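Side-chain contacts in ribosome-inactivating protein 3 (Zea mays, PDB 2PQG), which is a plant member of the ribosome-inactivating protein family, whose chain combines a mixed beta sheet with a large set of helices: residues P239-Q242 with K243-I246; V211-G214 with K215-Q218. One frame throughout, in Å; residues are numbered along the deposited sequence.

Interaction 1. Residues P239-Q242 with K243-I246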
loop_
_atom_site.group_PDB
_atom_site.type_symbol
_atom_site.label_atom_id
_atom_site.label_comp_id
_atom_site.label_asym_id
_atom_site.label_seq_id
_atom_site.Cartn_x
_atom_site.Cartn_y
_atom_site.Cartn_z
ATOM N N PRO A 239 -18.606 16.768 -8.896
ATOM C CA PRO A 239 -17.456 17.408 -9.542
ATOM C C PRO A 239 -16.163 16.666 -9.270
ATOM O O PRO A 239 -15.479 16.235 -10.197
ATOM C CB PRO A 239 -17.454 18.813 -8.942
ATOM C CG PRO A 239 -18.025 18.600 -7.574
ATOM C CD PRO A 239 -19.124 17.576 -7.780
ATOM N N ASP A 240 -15.835 16.523 -7.993
ATOM C CA ASP A 240 -14.618 15.832 -7.587
ATOM C C ASP A 240 -14.532 14.441 -8.210
ATOM O O ASP A 240 -13.441 13.890 -8.360
ATOM C CB ASP A 240 -14.565 15.715 -6.061
ATOM C CG ASP A 240 -14.301 17.039 -5.383
ATOM O OD1 ASP A 240 -14.401 17.105 -4.138
ATOM O OD2 ASP A 240 -13.984 18.013 -6.093
ATOM N N MET A 241 -15.688 13.884 -8.576
ATOM C CA MET A 241 -15.749 12.557 -9.172
ATOM C C MET A 241 -15.590 12.566 -10.688
ATOM O O MET A 241 -14.840 11.745 -11.233
ATOM C CB MET A 241 -17.061 11.870 -8.793
ATOM C CG MET A 241 -17.066 11.288 -7.394
ATOM S SD MET A 241 -15.664 10.185 -7.057
ATOM C CE MET A 241 -14.836 11.140 -5.789
ATOM N N GLN A 242 -16.317 13.464 -11.365
ATOM C CA GLN A 242 -16.230 13.573 -12.820
ATOM C C GLN A 242 -14.863 14.140 -13.152
ATOM O O GLN A 242 -14.326 13.926 -14.241
ATOM C CB GLN A 242 -17.377 14.443 -13.351
ATOM C CG GLN A 242 -17.612 15.701 -12.570
ATOM C CD GLN A 242 -18.941 16.342 -12.928
ATOM O OE1 GLN A 242 -19.174 17.519 -12.642
ATOM N NE2 GLN A 242 -19.829 15.565 -13.549
ATOM N N LYS A 243 -14.310 14.893 -12.211
ATOM C CA LYS A 243 -12.955 15.416 -12.325
ATOM C C LYS A 243 -12.053 14.156 -12.550
ATOM O O LYS A 243 -11.099 14.170 -13.322
ATOM C CB LYS A 243 -12.532 16.010 -10.995
ATOM C CG LYS A 243 -11.468 17.080 -11.072
ATOM C CD LYS A 243 -11.198 17.745 -9.729
ATOM C CE LYS A 243 -12.388 18.585 -9.261
ATOM N NZ LYS A 243 -12.009 19.517 -8.162
ATOM N N LEU A 244 -12.371 13.055 -11.868
ATOM C CA LEU A 244 -11.566 11.840 -11.905
ATOM C C LEU A 244 -11.949 10.801 -12.933
ATOM O O LEU A 244 -11.341 9.726 -12.994
ATOM C CB LEU A 244 -11.575 11.223 -10.503
ATOM C CG LEU A 244 -10.867 11.992 -9.373
ATOM C CD1 LEU A 244 -11.356 11.530 -8.012
ATOM C CD2 LEU A 244 -9.359 11.793 -9.506
ATOM N N GLY A 245 -12.949 11.132 -13.735
ATOM C CA GLY A 245 -13.423 10.199 -14.734
ATOM C C GLY A 245 -14.449 9.248 -14.114
ATOM O O GLY A 245 -14.578 8.107 -14.566
ATOM N N ILE A 246 -15.162 9.687 -13.064
ATOM C CA ILE A 246 -16.191 8.867 -12.406
ATOM C C ILE A 246 -17.432 9.735 -12.317
ATOM O O ILE A 246 -17.407 10.864 -11.786
ATOM C CB ILE A 246 -15.715 8.349 -11.062
ATOM C CG1 ILE A 246 -14.259 7.885 -11.205
ATOM C CG2 ILE A 246 -16.598 7.168 -10.672
ATOM C CD1 ILE A 246 -13.650 7.469 -9.888
#

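Interaction 2. Residues V211-G214 with K215-Q218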
loop_
_atom_site.group_PDB
_atom_site.type_symbol
_atom_site.label_atom_id
_atom_site.label_comp_id
_atom_site.label_asym_id
_atom_site.label_seq_id
_atom_site.Cartn_x
_atom_site.Cartn_y
_atom_site.Cartn_z
ATOM N N VAL A 211 -2.095 6.948 -15.524
ATOM C CA VAL A 211 -2.068 8.224 -14.823
ATOM C C VAL A 211 -3.405 8.418 -14.125
ATOM O O VAL A 211 -3.470 8.784 -12.943
ATOM C CB VAL A 211 -1.858 9.387 -15.808
ATOM C CG1 VAL A 211 -2.267 10.718 -15.168
ATOM C CG2 VAL A 211 -0.410 9.425 -16.247
ATOM N N THR A 212 -4.471 8.155 -14.868
ATOM C CA THR A 212 -5.818 8.319 -14.346
ATOM C C THR A 212 -6.092 7.414 -13.160
ATOM O O THR A 212 -6.741 7.840 -12.202
ATOM C CB THR A 212 -6.870 8.060 -15.442
ATOM O OG1 THR A 212 -6.684 9.006 -16.503
ATOM C CG2 THR A 212 -8.281 8.194 -14.875
ATOM N N GLN A 213 -5.608 6.173 -13.225
ATOM C CA GLN A 213 -5.810 5.223 -12.131
ATOM C C GLN A 213 -5.124 5.757 -10.886
ATOM O O GLN A 213 -5.698 5.751 -9.789
ATOM C CB GLN A 213 -5.223 3.854 -12.470
ATOM C CG GLN A 213 -5.985 3.062 -13.513
ATOM C CD GLN A 213 -5.492 1.627 -13.624
ATOM O OE1 GLN A 213 -6.127 0.693 -13.124
ATOM N NE2 GLN A 213 -4.348 1.446 -14.271
ATOM N N GLY A 214 -3.895 6.229 -11.077
ATOM C CA GLY A 214 -3.130 6.772 -9.974
ATOM C C GLY A 214 -3.850 7.927 -9.305
ATOM O O GLY A 214 -3.850 8.050 -8.081
ATOM N N LYS A 215 -4.471 8.785 -10.102
ATOM C CA LYS A 215 -5.181 9.921 -9.533
ATOM C C LYS A 215 -6.402 9.518 -8.718
ATOM O O LYS A 215 -6.726 10.159 -7.728
ATOM C CB LYS A 215 -5.578 10.897 -10.633
ATOM C CG LYS A 215 -4.558 11.986 -10.865
ATOM C CD LYS A 215 -4.618 12.426 -12.306
ATOM C CE LYS A 215 -3.963 13.780 -12.535
ATOM N NZ LYS A 215 -3.995 14.128 -13.996
ATOM N N GLN A 216 -7.078 8.457 -9.133
ATOM C CA GLN A 216 -8.248 7.994 -8.407
ATOM C C GLN A 216 -7.774 7.335 -7.126
ATOM O O GLN A 216 -8.355 7.530 -6.057
ATOM C CB GLN A 216 -9.007 6.980 -9.238
ATOM C CG GLN A 216 -9.267 7.447 -10.634
ATOM C CD GLN A 216 -9.926 6.381 -11.451
ATOM O OE1 GLN A 216 -9.351 5.313 -11.681
ATOM N NE2 GLN A 216 -11.151 6.648 -11.893
ATOM N N VAL A 217 -6.715 6.542 -7.251
ATOM C CA VAL A 217 -6.140 5.849 -6.110
ATOM C C VAL A 217 -5.816 6.844 -5.002
ATOM O O VAL A 217 -6.054 6.576 -3.817
ATOM C CB VAL A 217 -4.840 5.102 -6.505
ATOM C CG1 VAL A 217 -4.068 4.694 -5.260
ATOM C CG2 VAL A 217 -5.181 3.877 -7.318
ATOM N N GLN A 218 -5.271 7.989 -5.396
ATOM C CA GLN A 218 -4.897 9.016 -4.442
ATOM C C GLN A 218 -6.094 9.748 -3.870
ATOM O O GLN A 218 -5.936 10.561 -2.967
ATOM C CB GLN A 218 -3.948 10.021 -5.089
ATOM C CG GLN A 218 -2.557 9.470 -5.350
ATOM C CD GLN A 218 -1.573 10.550 -5.739
ATOM O OE1 GLN A 218 -1.421 10.879 -6.914
ATOM N NE2 GLN A 218 -0.911 11.123 -4.743
#

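Interaction 1. Residues P239-Q242 with K243-I246
The peptide carbonyl of Met-241 is gripped on both faces by the turn that follows it. Leu-244 N lies 2.9 Å from Met-241 O, 69° out of the carbonyl plane. Ile-246 N approaches the same oxygen, Met-241 O, from the opposite face at 2.8 Å. The next carbonyl is approached from above as well: Gly-245 N stands 3.2 Å from Gln-242 O, closing a type I turn from Gln-242 to Gly-245. Gly-245 takes a positive phi at which a side chain would press against the preceding carbonyl oxygen, and the bonds back into the last turn make this a Schellman motif. Just before it, Lys-243 N donates to Pro-239 O at 2.7 Å, an i to i+4 bond of the helical kind.

At the carboxylate of Asp-240 a single oxygen, OD2, meets Lys-243 NZ at 3.2 Å in a salt bridge whose hydrogen bond is weak. The two side chains run alongside each other. Lys-243 CG stands opposite its backbone N (chi1 -155°), and a bend further out at chi3 brings the amine beside the carboxylate. Leu-244 uses its CD1 branch, which rests 3.2 Å from Asp-240 O and 4.1 Å from Met-241 CE, its side chain slanting across the bent thioether chain. Met-241 CB also faces Ile-246 CB at 4.4 Å, an apolar contact across the turn.

Around this helix end, Met-241 is buried against helix 220-232, touching Arg-222, Ile-223, Ala-226 and Trp-230, and Arg-222 NH2 hydrogen-bonds Asp-240 O. Leu-244 packs on Lys-215 and Ile-246 on Gln-216, both of helix 211-217, and Ile-246 also meets Glu-251 and Ala-252 of helix 249-252, so the short helix 239-242 and its turn sit among three helices.

Interaction 2. Residues V211-G214 with K215-Q218
Val-211 and Lys-215 begin a run of alpha-helical i to i+4 bonds: Lys-215 N to Val-211 O, Gln-216 N to Thr-212 O, Val-217 N to Gln-213 O and Gln-218 N to Gly-214 O. The third is the shortest and straightest of the four, with Val-217 N at 2.8 Å from Gln-213 O and an angle of 166° at the hydrogen. Gln-213 O takes a second, weak bond from Gln-216 N at 3.1 Å, so that carbonyl serves two successive amides.

The side chains of the following turn lie back over these carbonyls. Lys-215 runs extended beside Val-211, both pointing the same way, and its CD lies 4.1 Å from Val-211 CG1. That branch faces the lysine because it stands opposite the backbone N of Val-211 (chi1 162°). Gln-216 lies against the preceding turn: its CG comes to 3.0 Å from Thr-212 O, and its OE1 lies 3.6 Å from Gln-213 CA. With CG beside its own backbone N (chi1 -50°), the extended chain then carries NE2 to a weak hydrogen bond with Leu-244 O. Val-217 sets its CG2 branch 3.1 Å from Gln-213 O, and Gln-218 places CG 3.3 Å from Gly-214 O. Apart from the Lys-215 and Val-211 pair, these are carbon-to-oxygen contacts with the helix backbone, and no side-chain hydrogen bond joins the two segments.

Val-217 is buried against Tyr-109 of helix 109-112 and Leu-118, and Gln-216 touches Ile-255. At the start of the helix, Thr-210 OG1 accepts a hydrogen bond from Gln-213 N. The ladder of repeated main-chain bonds is that of a short two-turn alpha helix, 211-217, here one of the helices of the ribosome-inactivating protein fold.

From the N terminus, interaction 2 comes first, within helix 211-217, and interaction 1 follows at the end of helix 239-242; helix 220-232 lies between them. Each is made between consecutive segments, so neither closes a long loop, and the two stand in series without nesting or crossing. Their centres are nevertheless only about 11 Å apart, and the chain returns after helix 220-232 to lay the 243-246 turn against helix 211-217. There Ile-246 CD1 comes within 3.3 Å of Gln-216 NE2, and Leu-244 O approaches Thr-212 CG2. Contacts between the two local interactions thus tie the turn after helix 239-242 to helix 211-217.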